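Local coordinates for protein luciferase-like monooxygenase (Streptomyces bottropensis, PDB 7BIP) that probably acts as a monooxygenase of the bacterial luciferase family in the biosynthesis of the aromatic polyketide rishirilide, at residues D33-H38 and T338-A343; L95-Q100 and M160-W165; F107-L112 and E125-F130; H191-V196 and E226-S231. One frame throughout, in Å; residues are numbered along the deposited sequence.

Contact 1. Residues D33-H38 and T338-A343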
loop_
_atom_site.group_PDB
_atom_site.type_symbol
_atom_site.label_atom_id
_atom_site.label_comp_id
_atom_site.label_asym_id
_atom_site.label_seq_id
_atom_site.Cartn_x
_atom_site.Cartn_y
_atom_site.Cartn_z
ATOM N N ASP A 33 -3.270 12.580 15.353
ATOM C CA ASP A 33 -1.976 12.489 16.031
ATOM C C ASP A 33 -1.779 13.643 17.012
ATOM O O ASP A 33 -1.464 13.435 18.188
ATOM C CB ASP A 33 -0.875 12.476 14.967
ATOM C CG ASP A 33 0.392 11.769 15.416
ATOM O OD1 ASP A 33 0.292 10.756 16.131
ATOM O OD2 ASP A 33 1.485 12.222 15.014
ATOM N N GLU A 34 -1.983 14.872 16.542
ATOM C CA GLU A 34 -1.692 16.052 17.352
ATOM C C GLU A 34 -2.620 16.150 18.554
ATOM O O GLU A 34 -2.185 16.522 19.649
ATOM C CB GLU A 34 -1.815 17.311 16.497
ATOM C CG GLU A 34 -0.838 17.378 15.328
ATOM C CD GLU A 34 -1.248 18.404 14.276
ATOM O OE1 GLU A 34 -2.207 19.171 14.525
ATOM O OE2 GLU A 34 -0.603 18.448 13.205
ATOM N N LEU A 35 -3.900 15.811 18.368
ATOM C CA LEU A 35 -4.901 16.019 19.409
ATOM C C LEU A 35 -4.965 14.883 20.419
ATOM O O LEU A 35 -5.670 15.022 21.422
ATOM C CB LEU A 35 -6.291 16.219 18.785
ATOM C CG LEU A 35 -6.497 17.487 17.949
ATOM C CD1 LEU A 35 -7.895 17.504 17.341
ATOM C CD2 LEU A 35 -6.269 18.728 18.810
ATOM N N GLY A 36 -4.262 13.776 20.191
ATOM C CA GLY A 36 -4.212 12.709 21.172
ATOM C C GLY A 36 -5.226 11.605 20.990
ATOM O O GLY A 36 -5.502 10.875 21.949
ATOM N N PHE A 37 -5.799 11.465 19.799
ATOM C CA PHE A 37 -6.688 10.350 19.517
ATOM C C PHE A 37 -5.914 9.033 19.494
ATOM O O PHE A 37 -4.687 8.997 19.342
ATOM C CB PHE A 37 -7.412 10.576 18.188
ATOM C CG PHE A 37 -8.510 11.605 18.275
ATOM C CD1 PHE A 37 -9.798 11.225 18.613
ATOM C CD2 PHE A 37 -8.246 12.955 18.050
ATOM C CE1 PHE A 37 -10.820 12.158 18.710
ATOM C CE2 PHE A 37 -9.279 13.906 18.142
ATOM C CZ PHE A 37 -10.563 13.496 18.476
ATOM N N HIS A 38 -6.655 7.936 19.664
ATOM C CA HIS A 38 -6.033 6.623 19.839
ATOM C C HIS A 38 -5.569 6.020 18.512
ATOM O O HIS A 38 -4.511 5.380 18.460
ATOM C CB HIS A 38 -7.025 5.688 20.543
ATOM C CG HIS A 38 -6.567 4.265 20.634
ATOM N ND1 HIS A 38 -7.074 3.268 19.829
ATOM C CD2 HIS A 38 -5.654 3.673 21.440
ATOM C CE1 HIS A 38 -6.494 2.120 20.135
ATOM N NE2 HIS A 38 -5.626 2.340 21.107
ATOM N N THR A 338 -15.195 18.859 14.350
ATOM C CA THR A 338 -15.660 17.718 15.129
ATOM C C THR A 338 -14.529 17.147 15.963
ATOM O O THR A 338 -14.691 16.887 17.162
ATOM C CB THR A 338 -16.224 16.636 14.201
ATOM O OG1 THR A 338 -17.455 17.083 13.623
ATOM C CG2 THR A 338 -16.482 15.334 14.970
ATOM N N MET A 339 -13.359 16.955 15.343
ATOM C CA MET A 339 -12.247 16.366 16.076
ATOM C C MET A 339 -11.746 17.306 17.164
ATOM O O MET A 339 -11.446 16.860 18.277
ATOM C CB MET A 339 -11.126 15.991 15.110
ATOM C CG MET A 339 -11.495 14.821 14.213
ATOM S SD MET A 339 -10.230 14.567 12.966
ATOM C CE MET A 339 -8.832 14.101 13.976
ATOM N N ARG A 340 -11.660 18.608 16.867
ATOM C CA ARG A 340 -11.176 19.560 17.865
ATOM C C ARG A 340 -12.129 19.659 19.051
ATOM O O ARG A 340 -11.682 19.722 20.204
ATOM C CB ARG A 340 -10.964 20.932 17.225
ATOM C CG ARG A 340 -9.780 20.959 16.269
ATOM C CD ARG A 340 -9.288 22.366 15.967
ATOM N NE ARG A 340 -8.071 22.322 15.157
ATOM C CZ ARG A 340 -8.045 22.502 13.840
ATOM N NH1 ARG A 340 -9.170 22.754 13.181
ATOM N NH2 ARG A 340 -6.893 22.437 13.183
ATOM N N LEU A 341 -13.443 19.659 18.800
ATOM C CA LEU A 341 -14.391 19.729 19.908
ATOM C C LEU A 341 -14.349 18.455 20.743
ATOM O O LEU A 341 -14.421 18.508 21.975
ATOM C CB LEU A 341 -15.805 19.980 19.377
ATOM C CG LEU A 341 -16.100 21.396 18.875
ATOM C CD1 LEU A 341 -17.478 21.442 18.188
ATOM C CD2 LEU A 341 -16.023 22.424 20.002
ATOM N N PHE A 342 -14.225 17.299 20.086
ATOM C CA PHE A 342 -14.130 16.051 20.826
ATOM C C PHE A 342 -12.877 16.034 21.683
ATOM O O PHE A 342 -12.915 15.618 22.842
ATOM C CB PHE A 342 -14.139 14.860 19.863
ATOM C CG PHE A 342 -14.491 13.557 20.518
ATOM C CD1 PHE A 342 -15.773 13.037 20.415
ATOM C CD2 PHE A 342 -13.546 12.849 21.252
ATOM C CE1 PHE A 342 -16.104 11.839 21.028
ATOM C CE2 PHE A 342 -13.882 11.647 21.860
ATOM C CZ PHE A 342 -15.158 11.153 21.752
ATOM N N ALA A 343 -11.757 16.493 21.127
ATOM C CA ALA A 343 -10.500 16.465 21.867
ATOM C C ALA A 343 -10.540 17.394 23.075
ATOM O O ALA A 343 -10.024 17.051 24.147
ATOM C CB ALA A 343 -9.346 16.837 20.937
#
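F37 pushes its ring, leading with the CZ end, against one turn of helix 332-345. The carbonyl of M339 meets it at the edge, close to the ring plane, with M339 O 3.5 Å from F37 CZ; the same oxygen also accepts the helical bond from A343 N at 2.9 Å. Beside it, F37 CE1 lies 3.8 Å from CD2 of F342, the two rings meeting obliquely with their planes 36° apart. F37 CE2 is left near the CB atoms of M339 and A343. The first torsion of F37 (chi1 -75°) sets CG opposite the carbonyl carbon, which sends the ring across to the helix. F342 has its CG opposite the backbone N (chi1 -161°), which puts CD2 beside F37. L35 packs next door: its CB sits 3.8 Å from CB of A343, while its CD1 branch reaches past the ring edge of F37 to the backbone of M339 and to CA of R340, 3.9 Å away. With an alanine in place of F37, the M339 side chain and the F342 ring would probably lose their shared aromatic partner, and a gap would be likely to open between the helix and the L35 turn. That turn is where helix 18-35 ends, in a Schellman motif with positive phi at G36, and it delivers F37 to the contact. Around it, M339 continues onto L28, L31 and A32 of helix 18-35, F37 and F342 both rest on L323 of strand 320-324, and F342 meets F3 of strand 2-6 and L236 of strand 228-236, so the contact joins helices 18-35 and 332-345 to the barrel strands.

Contact 2. Residues L95-Q100 and M160-W165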
loop_
_atom_site.group_PDB
_atom_site.type_symbol
_atom_site.label_atom_id
_atom_site.label_comp_id
_atom_site.label_asym_id
_atom_site.label_seq_id
_atom_site.Cartn_x
_atom_site.Cartn_y
_atom_site.Cartn_z
ATOM N N LEU A 95 3.800 -2.591 6.553
ATOM C CA LEU A 95 3.168 -1.467 7.239
ATOM C C LEU A 95 3.472 -1.483 8.734
ATOM O O LEU A 95 3.706 -0.425 9.330
ATOM C CB LEU A 95 1.658 -1.506 6.987
ATOM C CG LEU A 95 0.833 -0.487 7.766
ATOM C CD1 LEU A 95 1.352 0.929 7.478
ATOM C CD2 LEU A 95 -0.629 -0.633 7.351
ATOM N N ASP A 96 3.462 -2.667 9.358
ATOM C CA ASP A 96 3.828 -2.770 10.766
ATOM C C ASP A 96 5.213 -2.172 11.004
ATOM O O ASP A 96 5.413 -1.366 11.923
ATOM C CB ASP A 96 3.783 -4.238 11.209
ATOM C CG ASP A 96 3.767 -4.401 12.720
ATOM O OD1 ASP A 96 3.299 -3.486 13.430
ATOM O OD2 ASP A 96 4.220 -5.460 13.201
ATOM N N ASN A 97 6.175 -2.524 10.150
ATOM C CA ASN A 97 7.532 -2.008 10.314
ATOM C C ASN A 97 7.629 -0.517 9.997
ATOM O O ASN A 97 8.298 0.229 10.722
ATOM C CB ASN A 97 8.492 -2.820 9.451
ATOM C CG ASN A 97 8.854 -4.136 10.102
ATOM O OD1 ASN A 97 9.583 -4.164 11.084
ATOM N ND2 ASN A 97 8.314 -5.232 9.571
ATOM N N ILE A 98 6.975 -0.064 8.925
ATOM C CA ILE A 98 6.986 1.358 8.582
ATOM C C ILE A 98 6.423 2.190 9.726
ATOM O O ILE A 98 6.954 3.259 10.068
ATOM C CB ILE A 98 6.202 1.576 7.273
ATOM C CG1 ILE A 98 7.047 1.106 6.088
ATOM C CG2 ILE A 98 5.800 3.053 7.095
ATOM C CD1 ILE A 98 6.219 0.873 4.832
ATOM N N SER A 99 5.350 1.703 10.352
ATOM C CA SER A 99 4.689 2.410 11.441
ATOM C C SER A 99 5.347 2.179 12.797
ATOM O O SER A 99 4.869 2.729 13.791
ATOM C CB SER A 99 3.215 1.982 11.511
ATOM O OG SER A 99 3.105 0.694 12.121
ATOM N N GLN A 100 6.416 1.383 12.856
ATOM C CA GLN A 100 7.127 1.071 14.106
ATOM C C GLN A 100 6.171 0.504 15.165
ATOM O O GLN A 100 6.144 0.921 16.331
ATOM C CB GLN A 100 7.911 2.293 14.612
ATOM C CG GLN A 100 8.879 2.816 13.533
ATOM C CD GLN A 100 10.110 3.504 14.088
ATOM O OE1 GLN A 100 10.088 4.061 15.187
ATOM N NE2 GLN A 100 11.199 3.463 13.324
ATOM N N MET A 160 7.586 -15.824 5.173
ATOM C CA MET A 160 7.228 -14.513 4.649
ATOM C C MET A 160 8.113 -13.427 5.242
ATOM O O MET A 160 8.282 -13.342 6.462
ATOM C CB MET A 160 5.759 -14.209 4.953
ATOM C CG MET A 160 5.299 -12.809 4.536
ATOM S SD MET A 160 5.479 -12.462 2.759
ATOM C CE MET A 160 4.694 -13.889 2.052
ATOM N N LEU A 161 8.678 -12.600 4.374
ATOM C CA LEU A 161 9.395 -11.401 4.760
ATOM C C LEU A 161 8.590 -10.180 4.340
ATOM O O LEU A 161 7.737 -10.265 3.448
ATOM C CB LEU A 161 10.783 -11.355 4.100
ATOM C CG LEU A 161 11.771 -12.436 4.547
ATOM C CD1 LEU A 161 13.029 -12.334 3.689
ATOM C CD2 LEU A 161 12.115 -12.313 6.026
ATOM N N PRO A 162 8.792 -9.037 4.996
ATOM C CA PRO A 162 9.572 -8.899 6.224
ATOM C C PRO A 162 8.833 -9.554 7.385
ATOM O O PRO A 162 7.607 -9.717 7.337
ATOM C CB PRO A 162 9.661 -7.386 6.411
ATOM C CG PRO A 162 8.341 -6.869 5.799
ATOM C CD PRO A 162 8.073 -7.796 4.636
ATOM N N ARG A 163 9.561 -9.978 8.407
ATOM C CA ARG A 163 8.877 -10.371 9.623
ATOM C C ARG A 163 8.217 -9.147 10.240
ATOM O O ARG A 163 8.645 -8.016 10.018
ATOM C CB ARG A 163 9.851 -11.019 10.599
ATOM C CG ARG A 163 10.741 -12.091 9.947
ATOM C CD ARG A 163 9.938 -13.213 9.292
ATOM N NE ARG A 163 9.347 -14.120 10.273
ATOM C CZ ARG A 163 8.235 -14.819 10.066
ATOM N NH1 ARG A 163 7.761 -15.631 11.007
ATOM N NH2 ARG A 163 7.587 -14.694 8.920
ATOM N N THR A 164 7.152 -9.372 11.005
ATOM C CA THR A 164 6.472 -8.224 11.595
ATOM C C THR A 164 7.328 -7.570 12.685
ATOM O O THR A 164 8.284 -8.149 13.221
ATOM C CB THR A 164 5.110 -8.631 12.168
ATOM O OG1 THR A 164 5.292 -9.634 13.174
ATOM C CG2 THR A 164 4.212 -9.190 11.063
ATOM N N TRP A 165 6.987 -6.318 12.983
ATOM C CA TRP A 165 7.603 -5.601 14.089
ATOM C C TRP A 165 7.055 -6.105 15.416
ATOM O O TRP A 165 7.817 -6.451 16.331
ATOM C CB TRP A 165 7.326 -4.108 13.912
ATOM C CG TRP A 165 7.784 -3.199 15.022
ATOM C CD1 TRP A 165 7.312 -3.156 16.312
ATOM C CD2 TRP A 165 8.766 -2.163 14.923
ATOM N NE1 TRP A 165 7.954 -2.169 17.012
ATOM C CE2 TRP A 165 8.849 -1.543 16.180
ATOM C CE3 TRP A 165 9.583 -1.703 13.887
ATOM C CZ2 TRP A 165 9.731 -0.486 16.439
ATOM C CZ3 TRP A 165 10.456 -0.660 14.136
ATOM C CH2 TRP A 165 10.520 -0.056 15.402
#
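The backbones of N97 and W165 come closest here, CA to CA 5.2 Å, where the last turn of helix 85-98 meets an extended loop that runs on towards strand 171-175 of the TIM-barrel fold. The helix ends in a Schellman motif with positive phi at Q100, and the loop enters through a cis peptide bond before P162. N97 makes the main polar link: its ND2 donates to R163 O at 2.8 Å, fairly straight at 156° and close to its own amide plane. Next to it in the helix, D96 OD2 accepts a weak, bent bond from W165 N at 2.9 Å; the other carboxylate oxygen is held by the side chain of Q166. R163 starts away from the helix at CB, and its guanidinium bonds back within the loop, NH2 donating to M160 O at 2.9 Å, on a lone pair in the carbonyl plane. Its NH1 has a weak bond to E144, a residue seen to bind calcium, and a calcium ion lies about 5 Å from the R163 side chain. At the helix end, G19 and E23 of the second subunit pack on N97 and Q100. W165, with CG opposite its backbone N (chi1 175°), lays its indole across the helix end: OD1 of N97 comes to the ring edge, and Q100 CA sits 3.5 Å above the centroid of the six-membered ring, almost exactly on its normal, a CH-pi contact.

Contact 3. Residues F107-L112 and E125-F130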
loop_
_atom_site.group_PDB
_atom_site.type_symbol
_atom_site.label_atom_id
_atom_site.label_comp_id
_atom_site.label_asym_id
_atom_site.label_seq_id
_atom_site.Cartn_x
_atom_site.Cartn_y
_atom_site.Cartn_z
ATOM N N PHE A 107 -10.003 -7.726 10.076
ATOM C CA PHE A 107 -10.384 -8.502 8.901
ATOM C C PHE A 107 -11.906 -8.591 8.868
ATOM O O PHE A 107 -12.530 -8.857 9.896
ATOM C CB PHE A 107 -9.830 -9.943 8.945
ATOM C CG PHE A 107 -8.315 -10.062 9.015
ATOM C CD1 PHE A 107 -7.590 -10.493 7.899
ATOM C CD2 PHE A 107 -7.630 -9.844 10.202
ATOM C CE1 PHE A 107 -6.199 -10.646 7.954
ATOM C CE2 PHE A 107 -6.240 -10.004 10.274
ATOM C CZ PHE A 107 -5.522 -10.404 9.139
ATOM N N GLY A 108 -12.510 -8.393 7.691
ATOM C CA GLY A 108 -13.954 -8.363 7.582
ATOM C C GLY A 108 -14.475 -9.213 6.435
ATOM O O GLY A 108 -13.730 -9.643 5.557
ATOM N N ARG A 109 -15.786 -9.448 6.469
ATOM C CA ARG A 109 -16.480 -10.144 5.395
ATOM C C ARG A 109 -16.965 -9.139 4.361
ATOM O O ARG A 109 -17.361 -8.018 4.694
ATOM C CB ARG A 109 -17.673 -10.941 5.932
ATOM C CG ARG A 109 -17.350 -11.889 7.069
ATOM C CD ARG A 109 -16.856 -13.233 6.569
ATOM N NE ARG A 109 -17.664 -13.787 5.483
ATOM C CZ ARG A 109 -18.749 -14.535 5.658
ATOM N NH1 ARG A 109 -19.414 -14.993 4.605
ATOM N NH2 ARG A 109 -19.175 -14.821 6.881
ATOM N N ALA A 110 -16.927 -9.543 3.099
ATOM C CA ALA A 110 -17.490 -8.686 2.074
ATOM C C ALA A 110 -19.000 -8.899 1.996
ATOM O O ALA A 110 -19.529 -9.946 2.375
ATOM C CB ALA A 110 -16.843 -8.972 0.721
ATOM N N PHE A 111 -19.694 -7.886 1.484
ATOM C CA PHE A 111 -21.130 -8.037 1.284
ATOM C C PHE A 111 -21.682 -7.335 0.051
ATOM O O PHE A 111 -22.838 -7.593 -0.296
ATOM C CB PHE A 111 -21.895 -7.544 2.522
ATOM C CG PHE A 111 -21.809 -6.060 2.743
ATOM C CD1 PHE A 111 -22.864 -5.232 2.382
ATOM C CD2 PHE A 111 -20.683 -5.497 3.323
ATOM C CE1 PHE A 111 -22.789 -3.866 2.587
ATOM C CE2 PHE A 111 -20.602 -4.126 3.533
ATOM C CZ PHE A 111 -21.655 -3.311 3.163
ATOM N N LEU A 112 -20.924 -6.477 -0.622
ATOM C CA LEU A 112 -21.438 -5.809 -1.811
ATOM C C LEU A 112 -21.454 -6.795 -2.970
ATOM O O LEU A 112 -20.406 -7.358 -3.301
ATOM C CB LEU A 112 -20.592 -4.594 -2.160
ATOM C CG LEU A 112 -20.585 -3.447 -1.141
ATOM C CD1 LEU A 112 -19.715 -2.290 -1.627
ATOM C CD2 LEU A 112 -22.000 -2.982 -0.859
ATOM N N GLU A 125 -18.904 -19.897 -0.659
ATOM C CA GLU A 125 -17.843 -20.309 0.253
ATOM C C GLU A 125 -17.073 -19.125 0.815
ATOM O O GLU A 125 -15.934 -19.299 1.251
ATOM C CB GLU A 125 -16.864 -21.264 -0.433
ATOM C CG GLU A 125 -17.097 -22.727 -0.151
ATOM C CD GLU A 125 -18.488 -23.122 -0.549
ATOM O OE1 GLU A 125 -19.355 -23.368 0.355
ATOM O OE2 GLU A 125 -18.757 -23.140 -1.773
ATOM N N SER A 126 -17.642 -17.919 0.768
ATOM C CA SER A 126 -16.900 -16.763 1.263
ATOM C C SER A 126 -16.537 -16.916 2.739
ATOM O O SER A 126 -15.483 -16.436 3.164
ATOM C CB SER A 126 -17.694 -15.475 1.032
ATOM O OG SER A 126 -18.908 -15.517 1.753
ATOM N N ARG A 127 -17.368 -17.606 3.528
ATOM C CA ARG A 127 -17.026 -17.807 4.937
ATOM C C ARG A 127 -15.766 -18.652 5.088
ATOM O O ARG A 127 -14.897 -18.351 5.915
ATOM C CB ARG A 127 -18.175 -18.463 5.699
ATOM C CG ARG A 127 -17.959 -18.413 7.212
ATOM C CD ARG A 127 -17.576 -19.778 7.771
ATOM N NE ARG A 127 -18.358 -20.860 7.166
ATOM C CZ ARG A 127 -17.868 -22.051 6.820
ATOM N NH1 ARG A 127 -18.664 -22.958 6.278
ATOM N NH2 ARG A 127 -16.585 -22.338 7.013
ATOM N N ALA A 128 -15.656 -19.731 4.307
ATOM C CA ALA A 128 -14.433 -20.528 4.354
ATOM C C ALA A 128 -13.240 -19.736 3.835
ATOM O O ALA A 128 -12.143 -19.825 4.394
ATOM C CB ALA A 128 -14.602 -21.828 3.564
ATOM N N ARG A 129 -13.434 -18.946 2.775
ATOM C CA ARG A 129 -12.344 -18.110 2.282
ATOM C C ARG A 129 -11.880 -17.121 3.344
ATOM O O ARG A 129 -10.682 -16.827 3.449
ATOM C CB ARG A 129 -12.786 -17.342 1.038
ATOM C CG ARG A 129 -13.074 -18.205 -0.152
ATOM C CD ARG A 129 -13.338 -17.328 -1.377
ATOM N NE ARG A 129 -13.505 -18.106 -2.598
ATOM C CZ ARG A 129 -12.535 -18.375 -3.462
ATOM N NH1 ARG A 129 -11.293 -17.938 -3.254
ATOM N NH2 ARG A 129 -12.817 -19.093 -4.541
ATOM N N PHE A 130 -12.824 -16.569 4.106
ATOM C CA PHE A 130 -12.481 -15.610 5.145
ATOM C C PHE A 130 -11.684 -16.271 6.264
ATOM O O PHE A 130 -10.603 -15.794 6.637
ATOM C CB PHE A 130 -13.755 -14.969 5.700
ATOM C CG PHE A 130 -13.511 -14.062 6.868
ATOM C CD1 PHE A 130 -13.112 -12.757 6.664
ATOM C CD2 PHE A 130 -13.657 -14.521 8.171
ATOM C CE1 PHE A 130 -12.877 -11.913 7.735
ATOM C CE2 PHE A 130 -13.417 -13.685 9.239
ATOM C CZ PHE A 130 -13.034 -12.380 9.024
HETATM O O HOH W 1 -19.112 -12.487 2.722
#
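R109 clasps the first turn of helix 126-142 in a largely buried contact that mixes a CH-pi touch with a hydrogen bond, made by the loop that leaves the end of strand 103-107. Its aliphatic part covers a face of F130: CD stands 3.9 Å from the ring centroid, offset towards the rim. The chain then bends twice (chi2 -85°, chi3 -46°), so that the guanidinium doubles back to the helix start. There NH1 donates to S126 OG at 2.9 Å, near the guanidinium plane, and one guanidinium face lies against the backbone of R127 at CA. S126 OG has further partners: it bonds M123 O and accepts a proton from a water, 3.2 Å away, which also donates to A110 O at 2.6 Å. With a leucine in place of R109, S126 OG would probably lose its charged donor, and with it one direct tie between the loop and the helix start. F130 itself, with CG opposite the backbone N (chi1 174°), turns its ring edge to F107 C and G108 N; CE1 also lies 3.8 Å from F107 CB, and G108 O is obliquely placed, 3.3 Å from CE1. F107 in turn packs on V134, V137 and W141 further along the helix. A loop following a parallel strand and folded back onto outer helix 126-142, beyond the short helix 113-119, belongs to the beta-alpha layout of the TIM barrel, the fold of the luciferase-like monooxygenases.

Contact 4. Residues H191-V196 and E226-S231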
loop_
_atom_site.group_PDB
_atom_site.type_symbol
_atom_site.label_atom_id
_atom_site.label_comp_id
_atom_site.label_asym_id
_atom_site.label_seq_id
_atom_site.Cartn_x
_atom_site.Cartn_y
_atom_site.Cartn_z
ATOM N N HIS A 191 -8.827 -13.851 19.039
ATOM C CA HIS A 191 -8.898 -12.631 18.247
ATOM C C HIS A 191 -9.767 -11.584 18.934
ATOM O O HIS A 191 -10.621 -11.890 19.772
ATOM C CB HIS A 191 -9.461 -12.913 16.851
ATOM C CG HIS A 191 -8.636 -13.863 16.043
ATOM N ND1 HIS A 191 -7.275 -13.997 16.211
ATOM C CD2 HIS A 191 -8.981 -14.717 15.048
ATOM C CE1 HIS A 191 -6.814 -14.893 15.354
ATOM N NE2 HIS A 191 -7.829 -15.340 14.633
ATOM N N GLY A 192 -9.546 -10.333 18.552
ATOM C CA GLY A 192 -10.472 -9.274 18.886
ATOM C C GLY A 192 -11.694 -9.325 17.994
ATOM O O GLY A 192 -11.825 -10.166 17.108
ATOM N N VAL A 193 -12.614 -8.395 18.226
ATOM C CA VAL A 193 -13.873 -8.388 17.494
ATOM C C VAL A 193 -14.254 -6.951 17.139
ATOM O O VAL A 193 -13.935 -6.001 17.862
ATOM C CB VAL A 193 -14.978 -9.120 18.310
ATOM C CG1 VAL A 193 -15.467 -8.286 19.496
ATOM C CG2 VAL A 193 -16.118 -9.550 17.421
ATOM N N MET A 194 -14.895 -6.788 15.982
ATOM C CA MET A 194 -15.433 -5.500 15.558
ATOM C C MET A 194 -16.934 -5.663 15.364
ATOM O O MET A 194 -17.368 -6.501 14.572
ATOM C CB MET A 194 -14.751 -5.004 14.277
ATOM C CG MET A 194 -13.244 -5.283 14.248
ATOM S SD MET A 194 -12.448 -4.699 12.736
ATOM C CE MET A 194 -11.921 -3.089 13.301
ATOM N N LEU A 195 -17.719 -4.887 16.108
ATOM C CA LEU A 195 -19.170 -4.982 16.085
ATOM C C LEU A 195 -19.764 -3.750 15.411
ATOM O O LEU A 195 -19.090 -2.736 15.210
ATOM C CB LEU A 195 -19.731 -5.141 17.506
ATOM C CG LEU A 195 -19.145 -6.271 18.360
ATOM C CD1 LEU A 195 -19.955 -6.447 19.644
ATOM C CD2 LEU A 195 -19.112 -7.569 17.583
ATOM N N VAL A 196 -21.051 -3.846 15.079
ATOM C CA VAL A 196 -21.717 -2.807 14.289
ATOM C C VAL A 196 -22.968 -2.331 15.017
ATOM O O VAL A 196 -24.090 -2.754 14.694
ATOM C CB VAL A 196 -22.040 -3.313 12.875
ATOM C CG1 VAL A 196 -22.578 -2.176 12.006
ATOM C CG2 VAL A 196 -20.779 -3.908 12.246
ATOM N N GLU A 226 -9.025 -2.670 23.962
ATOM C CA GLU A 226 -8.511 -2.569 22.598
ATOM C C GLU A 226 -8.854 -3.783 21.739
ATOM O O GLU A 226 -8.586 -3.763 20.529
ATOM C CB GLU A 226 -6.998 -2.343 22.619
ATOM C CG GLU A 226 -6.623 -0.912 22.952
ATOM C CD GLU A 226 -5.136 -0.706 23.111
ATOM O OE1 GLU A 226 -4.553 -1.323 24.027
ATOM O OE2 GLU A 226 -4.555 0.079 22.328
ATOM N N ASP A 227 -9.464 -4.816 22.319
ATOM C CA ASP A 227 -9.869 -6.003 21.577
ATOM C C ASP A 227 -11.289 -5.911 21.042
ATOM O O ASP A 227 -11.742 -6.840 20.369
ATOM C CB ASP A 227 -9.745 -7.246 22.464
ATOM C CG ASP A 227 -8.309 -7.635 22.707
ATOM O OD1 ASP A 227 -7.554 -7.744 21.716
ATOM O OD2 ASP A 227 -7.932 -7.822 23.883
ATOM N N ILE A 228 -12.004 -4.823 21.327
ATOM C CA ILE A 228 -13.399 -4.673 20.936
ATOM C C ILE A 228 -13.542 -3.307 20.279
ATOM O O ILE A 228 -13.343 -2.278 20.940
ATOM C CB ILE A 228 -14.349 -4.800 22.136
ATOM C CG1 ILE A 228 -14.247 -6.193 22.771
ATOM C CG2 ILE A 228 -15.785 -4.515 21.726
ATOM C CD1 ILE A 228 -14.939 -6.271 24.118
ATOM N N HIS A 229 -13.874 -3.299 18.986
ATOM C CA HIS A 229 -13.982 -2.079 18.193
ATOM C C HIS A 229 -15.406 -1.899 17.687
ATOM O O HIS A 229 -16.055 -2.864 17.290
ATOM C CB HIS A 229 -13.049 -2.116 16.970
ATOM C CG HIS A 229 -11.621 -1.782 17.272
ATOM N ND1 HIS A 229 -10.878 -0.922 16.489
ATOM C CD2 HIS A 229 -10.787 -2.221 18.245
ATOM C CE1 HIS A 229 -9.653 -0.832 16.980
ATOM N NE2 HIS A 229 -9.572 -1.615 18.041
ATOM N N MET A 230 -15.888 -0.656 17.684
ATOM C CA MET A 230 -17.140 -0.314 17.018
ATOM C C MET A 230 -16.980 1.066 16.402
ATOM O O MET A 230 -16.330 1.929 16.992
ATOM C CB MET A 230 -18.337 -0.297 17.980
ATOM C CG MET A 230 -18.501 -1.565 18.813
ATOM S SD MET A 230 -19.993 -1.476 19.810
ATOM C CE MET A 230 -19.536 -2.514 21.199
ATOM N N SER A 231 -17.574 1.278 15.230
ATOM C CA SER A 231 -17.529 2.576 14.561
ATOM C C SER A 231 -18.869 3.283 14.695
ATOM O O SER A 231 -19.925 2.648 14.625
ATOM C CB SER A 231 -17.162 2.446 13.081
ATOM O OG SER A 231 -15.789 2.118 12.929
HETATM O O HOH W 2 -18.551 -0.843 13.524
#
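H229 O is gripped by two donors of the adjoining strand: L195 N bonds it at 2.9 Å, nearly along the C=O axis, and the CA-H of M194 closes in with CA 3.2 Å from it. The pattern repeats one step back. V193 O accepts from H229 N, 2.9 Å away, and is also met by the CA-H of I228, while V193 N donates to D227 O at 2.8 Å. A CB at G192 would probably clash with that same D227 O. D227 points its carboxylate elsewhere, into a salt bridge with R171. These bonds tie strands 192-195 and 228-236 in parallel, their directions 19° apart, and with helix 202-218 they form one beta-alpha-beta crossover of the TIM barrel. Side chains alternate between the two faces of the sheet. On one, V193 and I228 lie side by side, CG1 to CG1 4.1 Å, and CB of L195 meets CG of M230 at 4.0 Å; L209 of helix 202-218 covers L195 and I228 here. V193 turns CG1 between its backbone N and carbonyl carbon (chi1 74°), which brings this branch to its neighbour. The other face carries M194 and H229, pointing the same way. M194 bends at chi3 and sets CE 4.0 Å from CB of H229, obliquely beside the imidazole. ND1 of that ring bonds the NZ of K41, a residue seen to bind calcium. Where strand 192-195 runs out, a water donates to L195 O, 2.6 Å from its oxygen, and accepts from S231 N, whose hydroxyl bonds N6.

Contact 4 lies nearest the centre of the chain, joining two neighbouring strands of the barrel sheet, and the other three sit further out, where helices and loops meet around it. Along the chain contact 3 is nested inside the loop closed by contact 2, contact 4 follows, and contact 1 encloses all of them by bringing helix 332-345 against the end of helix 18-35. Contacts 1 and 3 lie on opposite sides of the chain centre, their own centres about 33 Å apart. Only contacts 1 and 4 touch, through a probable hydrogen bond between H38 NE2 and E226 OE2 at 2.8 Å. Contact 2 alone also borders the second subunit, so it lies at the subunit interface.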